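Local atomic coordinates of sugar fermentation stimulation protein homolog (Pyrococcus furiosus, PDB entry 4DA2), a protein that probably binds DNA and, with an OB fold joined to a calcium-binding PD-(D/E)xK domain, resembles nucleases of that class. Residues I221-R224 with G225-G228; K199-E203 with A204-I208. The protein carries 1 engineered substitution. One frame throughout, in Å; residues are numbered along the deposited sequence.

Contact 1 of 2, residues I221-R224 with G225-G228; sequences IIYR and GELG
The ring of Y223 lies over the backbone of G225, two residues further along the same strand. This is a CH-pi contact: G225 CA sits 3.8 Å from the centroid of the Y223 ring, 29° off the ring normal. G225 N also stands above that face, displaced toward the rim, and approaches Y223 CE1 to 3.4 Å. The torsion accounts for the overlap, since chi1 of 168° sets CG opposite the backbone N and beside the carbonyl carbon, which lays the ring forward along the chain. An alanine in place of Y223 would strip this cover from G225 and is likely to leave a gap where the ring also touches L97 and I91.

Looser van der Waals contacts lie beyond the ring: Y223 OH comes within 4.0 Å of E226 CG, and the R224 guanidinium meets L227 obliquely, NH2 passing CD2 at 4.4 Å.

Polar chemistry is directed elsewhere. The R224 chain bends at chi3, and its guanidinium is held by H214, through NH1, and by the carbonyl O of V181, through NH2.

Backbone shape supplies the last piece of evidence. G225 has phi 111°, a value that would drive a CB into R224 O, only 2.4 Å away. The geometry marks a glycine-dependent irregularity in strand 220-229, the second arm of a beta hairpin with strand 207-215.

Contact 2 of 2, residues K199-E203 with A204-I208; sequences KEALE and AGVEI
L202 overlaps I208 with its branched end, CG lying 3.6 Å from I208 CD1 and CD2 3.8 Å from the same methyl. The two side chains cross at about a right angle, so the I208 tip meets the leucine fork rather than running beside it. An extended I208 chain carries CD1 out to that fork, and I231 touches both residues.

A201 and V206 make the second apolar pair. Their CB atoms are 3.8 Å apart, and V206 CG2 also faces A201 CB. Chi1 of 179° puts V206 CG1 anti to the backbone N, which leaves CG2 beside that N and close to A201 O. I161 packs on A201, while L160 and A164 touch V206, so helix 151-165 covers this pair.

The helix 192-204 ends here in a Schellman motif. G205 leaves helical geometry with positive phi, and at its backbone angles a CB would press on the carbonyl O of A204. Two bonds run back into the last turn: V206 N reaches A201 O at 2.9 Å with an N-H...O angle of 145°, and G205 N bonds weakly to L202 O. The V206 donor is tilted 34° from the A201 carbonyl plane. A201 O is the main acceptor, since G205 N and A204 N add weak bonds to it. A204 N bonds more firmly to E200 O, at 2.9 Å.

L202 O has a further partner in a water, which donates to it at 2.7 Å and also to V206 O at 2.8 Å, thereby bridging the last helical turn to the outgoing chain. The E200 carboxylate takes no part in these bonds and forms a salt bridge with R165 through OE2.

In the fold
Both contacts are local and partly buried, and both reach neighbouring antiparallel strands of one sheet: contact 2 leads from helix 192-204 into strand 207-215, and contact 1 lies on the partner strand 220-229. Their centres are about 22 Å apart, their nearest atoms about 6 Å. Contact 1, about 12 Å from the centre of the chain against 19 Å for contact 2, buries Y223 and L227 with E226 exposed; contact 2 buries A201, V206 and I208 and leaves L202 and E203 at the surface. Each turns on a glycine with positive phi, but within the strand an aromatic face meets backbone, whereas at the helix end main-chain hydrogen bonds and a water combine with aliphatic packing.

Contact 1 of 2, residues I221-R224 with G225-G228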
ATOM      1  N   ILE A 221      -3.364  -6.335  12.643  1.00 17.70           N
ATOM      2  CA  ILE A 221      -3.202  -6.300  11.192  1.00 18.88           C
ATOM      3  C   ILE A 221      -3.040  -7.738  10.705  1.00 21.41           C
ATOM      4  O   ILE A 221      -2.205  -8.500  11.201  1.00 20.85           O
ATOM      5  CB  ILE A 221      -2.040  -5.386  10.744  1.00 18.04           C
ATOM      6  CG1 ILE A 221      -2.403  -3.907  10.991  1.00 23.63           C
ATOM      7  CG2 ILE A 221      -1.670  -5.628   9.244  1.00 17.59           C
ATOM      8  CD1 ILE A 221      -1.399  -2.927  10.423  1.00 19.76           C
ATOM      9  N   ILE A 222      -3.889  -8.097   9.757  1.00 13.91           N
ATOM     10  CA  ILE A 222      -4.041  -9.488   9.324  1.00 20.42           C
ATOM     11  C   ILE A 222      -3.541  -9.657   7.883  1.00 15.08           C
ATOM     12  O   ILE A 222      -3.959  -8.939   6.968  1.00 15.79           O
ATOM     13  CB  ILE A 222      -5.537  -9.951   9.444  1.00 21.19           C
ATOM     14  CG1 ILE A 222      -6.081  -9.747  10.872  1.00 22.93           C
ATOM     15  CG2 ILE A 222      -5.717 -11.411   9.012  1.00 20.25           C
ATOM     16  CD1 ILE A 222      -5.185 -10.323  11.967  1.00 19.29           C
ATOM     17  N   TYR A 223      -2.680 -10.651   7.675  1.00 13.45           N
ATOM     18  CA  TYR A 223      -2.190 -10.946   6.346  1.00 17.11           C
ATOM     19  C   TYR A 223      -2.969 -12.160   5.870  1.00 16.02           C
ATOM     20  O   TYR A 223      -2.870 -13.223   6.480  1.00 19.12           O
ATOM     21  CB  TYR A 223      -0.667 -11.224   6.408  1.00 11.96           C
ATOM     22  CG  TYR A 223      -0.088 -11.827   5.138  1.00 19.98           C
ATOM     23  CD1 TYR A 223      -0.375 -11.279   3.865  1.00 16.06           C
ATOM     24  CD2 TYR A 223       0.737 -12.953   5.197  1.00 20.69           C
ATOM     25  CE1 TYR A 223       0.153 -11.838   2.706  1.00 23.21           C
ATOM     26  CE2 TYR A 223       1.276 -13.516   4.025  1.00 20.04           C
ATOM     27  CZ  TYR A 223       0.974 -12.951   2.792  1.00 23.51           C
ATOM     28  OH  TYR A 223       1.494 -13.510   1.640  1.00 21.40           O
ATOM     29  N   ARG A 224      -3.763 -11.989   4.806  1.00 15.87           N
ATOM     30  CA  ARG A 224      -4.647 -13.035   4.314  1.00 18.06           C
ATOM     31  C   ARG A 224      -3.951 -13.978   3.307  1.00 17.10           C
ATOM     32  O   ARG A 224      -4.468 -15.051   3.015  1.00 28.03           O
ATOM     33  CB  ARG A 224      -5.942 -12.447   3.732  1.00 23.15           C
ATOM     34  CG  ARG A 224      -6.853 -11.704   4.761  1.00 17.88           C
ATOM     35  CD  ARG A 224      -8.268 -11.478   4.169  1.00 17.59           C
ATOM     36  NE  ARG A 224      -8.207 -10.868   2.841  1.00 20.24           N
ATOM     37  CZ  ARG A 224      -7.974  -9.577   2.614  1.00 23.77           C
ATOM     38  NH1 ARG A 224      -7.813  -8.736   3.628  1.00 19.85           N
ATOM     39  NH2 ARG A 224      -7.910  -9.119   1.370  1.00 18.63           N
ATOM     40  N   GLY A 225      -2.770 -13.591   2.839  1.00 20.31           N
ATOM     41  CA  GLY A 225      -2.031 -14.348   1.834  1.00 21.76           C
ATOM     42  C   GLY A 225      -1.986 -13.592   0.514  1.00 21.80           C
ATOM     43  O   GLY A 225      -2.338 -12.389   0.443  1.00 19.75           O
ATOM     44  N   GLU A 226      -1.600 -14.288  -0.552  1.00 13.68           N
ATOM     45  CA  GLU A 226      -1.520 -13.616  -1.849  1.00 17.78           C
ATOM     46  C   GLU A 226      -2.864 -13.523  -2.563  1.00 16.53           C
ATOM     47  O   GLU A 226      -3.762 -14.353  -2.366  1.00 18.71           O
ATOM     48  CB  GLU A 226      -0.511 -14.302  -2.772  1.00 18.54           C
ATOM     49  CG  GLU A 226       0.911 -14.219  -2.294  1.00 23.84           C
ATOM     50  CD  GLU A 226       1.877 -14.904  -3.264  1.00 25.46           C
ATOM     51  OE1 GLU A 226       1.787 -14.641  -4.497  1.00 29.61           O
ATOM     52  OE2 GLU A 226       2.748 -15.657  -2.790  1.00 26.90           O
ATOM     53  N   LEU A 227      -2.986 -12.523  -3.425  1.00 16.40           N
ATOM     54  CA  LEU A 227      -4.164 -12.344  -4.253  1.00 17.03           C
ATOM     55  C   LEU A 227      -3.814 -12.839  -5.658  1.00 13.20           C
ATOM     56  O   LEU A 227      -2.641 -12.755  -6.079  1.00 14.25           O
ATOM     57  CB  LEU A 227      -4.558 -10.860  -4.324  1.00 22.50           C
ATOM     58  CG  LEU A 227      -4.755 -10.084  -3.003  1.00 20.81           C
ATOM     59  CD1 LEU A 227      -5.021  -8.604  -3.283  1.00 15.53           C
ATOM     60  CD2 LEU A 227      -5.900 -10.686  -2.210  1.00 13.95           C
ATOM     61  N   GLY A 228      -4.821 -13.337  -6.371  1.00 18.74           N
ATOM     62  CA  GLY A 228      -4.624 -13.794  -7.741  1.00 22.04           C
ATOM     63  C   GLY A 228      -4.426 -12.603  -8.660  1.00 16.44           C
ATOM     64  O   GLY A 228      -5.304 -11.780  -8.794  1.00 19.65           O
TER

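Contact 2 of 2, residues K199-E203 with A204-I208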
ATOM      1  N   LYS A 199       2.066  -4.639 -18.124  1.00 18.25           N
ATOM      2  CA  LYS A 199       2.192  -5.714 -19.124  1.00 17.81           C
ATOM      3  C   LYS A 199       3.620  -5.811 -19.611  1.00 27.09           C
ATOM      4  O   LYS A 199       4.165  -6.906 -19.706  1.00 17.49           O
ATOM      5  CB  LYS A 199       1.251  -5.476 -20.326  1.00 16.58           C
ATOM      6  CG  LYS A 199      -0.236  -5.665 -19.996  1.00 32.35           C
ATOM      7  CD  LYS A 199      -1.124  -5.617 -21.250  1.00 39.59           C
ATOM      8  CE  LYS A 199      -2.600  -5.657 -20.869  1.00 23.33           C
ATOM      9  NZ  LYS A 199      -3.092  -4.306 -20.443  1.00 37.58           N
ATOM     10  N   GLU A 200       4.222  -4.655 -19.908  1.00 18.59           N
ATOM     11  CA  GLU A 200       5.603  -4.569 -20.352  1.00 21.03           C
ATOM     12  C   GLU A 200       6.554  -5.076 -19.270  1.00 19.56           C
ATOM     13  O   GLU A 200       7.517  -5.808 -19.580  1.00 19.18           O
ATOM     14  CB  GLU A 200       5.966  -3.125 -20.747  1.00 18.85           C
ATOM     15  CG  GLU A 200       7.380  -2.976 -21.304  1.00 39.38           C
ATOM     16  CD  GLU A 200       7.700  -1.565 -21.802  1.00 33.59           C
ATOM     17  OE1 GLU A 200       6.804  -0.702 -21.784  1.00 29.12           O
ATOM     18  OE2 GLU A 200       8.865  -1.325 -22.203  1.00 37.68           O
ATOM     19  N   ALA A 201       6.272  -4.716 -18.017  1.00 14.71           N
ATOM     20  CA  ALA A 201       7.037  -5.219 -16.861  1.00 18.10           C
ATOM     21  C   ALA A 201       7.056  -6.744 -16.773  1.00 14.16           C
ATOM     22  O   ALA A 201       8.124  -7.341 -16.610  1.00 17.50           O
ATOM     23  CB  ALA A 201       6.474  -4.639 -15.544  1.00 14.20           C
ATOM     24  N   LEU A 202       5.877  -7.359 -16.846  1.00 13.78           N
ATOM     25  CA  LEU A 202       5.750  -8.825 -16.842  1.00 13.70           C
ATOM     26  C   LEU A 202       6.642  -9.447 -17.911  1.00 19.40           C
ATOM     27  O   LEU A 202       7.424 -10.355 -17.639  1.00 17.37           O
ATOM     28  CB  LEU A 202       4.304  -9.242 -17.087  1.00 21.96           C
ATOM     29  CG  LEU A 202       3.368  -9.555 -15.922  1.00 32.80           C
ATOM     30  CD1 LEU A 202       2.068 -10.150 -16.493  1.00 20.63           C
ATOM     31  CD2 LEU A 202       4.027 -10.487 -14.921  1.00 22.26           C
ATOM     32  N   GLU A 203       6.548  -8.912 -19.126  1.00 24.25           N
ATOM     33  CA  GLU A 203       7.342  -9.395 -20.250  1.00 21.57           C
ATOM     34  C   GLU A 203       8.834  -9.215 -20.068  1.00 15.64           C
ATOM     35  O   GLU A 203       9.614 -10.065 -20.501  1.00 22.37           O
ATOM     36  CB  GLU A 203       6.886  -8.724 -21.549  1.00 26.07           C
ATOM     37  CG  GLU A 203       5.490  -9.140 -21.976  1.00 16.11           C
ATOM     38  CD  GLU A 203       5.047  -8.431 -23.244  1.00 29.62           C
ATOM     39  OE1 GLU A 203       5.905  -7.840 -23.938  1.00 36.12           O
ATOM     40  OE2 GLU A 203       3.844  -8.466 -23.538  1.00 32.76           O
ATOM     41  N   ALA A 204       9.233  -8.140 -19.380  1.00 16.64           N
ATOM     42  CA  ALA A 204      10.626  -7.793 -19.199  1.00 16.15           C
ATOM     43  C   ALA A 204      11.309  -8.604 -18.104  1.00 23.37           C
ATOM     44  O   ALA A 204      12.534  -8.661 -18.065  1.00 21.46           O
ATOM     45  CB  ALA A 204      10.799  -6.274 -18.925  1.00 17.36           C
ATOM     46  N   GLY A 205      10.520  -9.232 -17.227  1.00 15.60           N
ATOM     47  CA  GLY A 205      11.081 -10.006 -16.115  1.00 17.81           C
ATOM     48  C   GLY A 205      10.826  -9.408 -14.738  1.00 11.99           C
ATOM     49  O   GLY A 205      11.334  -9.933 -13.736  1.00 16.48           O
ATOM     50  N   VAL A 206      10.075  -8.301 -14.666  1.00 14.05           N
ATOM     51  CA  VAL A 206       9.727  -7.743 -13.340  1.00 16.52           C
ATOM     52  C   VAL A 206       8.709  -8.675 -12.684  1.00 17.23           C
ATOM     53  O   VAL A 206       7.668  -8.993 -13.276  1.00 13.47           O
ATOM     54  CB  VAL A 206       9.115  -6.323 -13.406  1.00  8.43           C
ATOM     55  CG1 VAL A 206       8.739  -5.817 -11.968  1.00 11.91           C
ATOM     56  CG2 VAL A 206      10.044  -5.347 -14.139  1.00 12.31           C
ATOM     57  N   GLU A 207       9.012  -9.124 -11.466  1.00 12.34           N
ATOM     58  CA  GLU A 207       8.073 -10.028 -10.765  1.00 12.41           C
ATOM     59  C   GLU A 207       6.935  -9.193 -10.186  1.00 12.43           C
ATOM     60  O   GLU A 207       7.161  -8.097  -9.628  1.00 13.55           O
ATOM     61  CB  GLU A 207       8.782 -10.817  -9.675  1.00 14.77           C
ATOM     62  CG  GLU A 207       9.908 -11.708 -10.231  1.00 16.28           C
ATOM     63  CD  GLU A 207       9.411 -12.938 -11.001  1.00 44.65           C
ATOM     64  OE1 GLU A 207       8.387 -13.519 -10.598  1.00 23.62           O
ATOM     65  OE2 GLU A 207      10.053 -13.338 -12.007  1.00 38.64           O
ATOM     66  N   ILE A 208       5.710  -9.670 -10.372  1.00 12.95           N
ATOM     67  CA  ILE A 208       4.542  -8.949  -9.838  1.00  8.98           C
ATOM     68  C   ILE A 208       3.819  -9.815  -8.781  1.00 16.89           C
ATOM     69  O   ILE A 208       3.479 -10.968  -9.049  1.00 14.15           O
ATOM     70  CB  ILE A 208       3.551  -8.522 -10.937  1.00 17.88           C
ATOM     71  CG1 ILE A 208       4.230  -7.551 -11.925  1.00 13.57           C
ATOM     72  CG2 ILE A 208       2.288  -7.922 -10.288  1.00 18.54           C
ATOM     73  CD1 ILE A 208       3.362  -7.200 -13.147  1.00 12.37           C
TER
HETATM   74  O   HOH W   1       8.050 -11.030 -15.099  1.00 21.55           O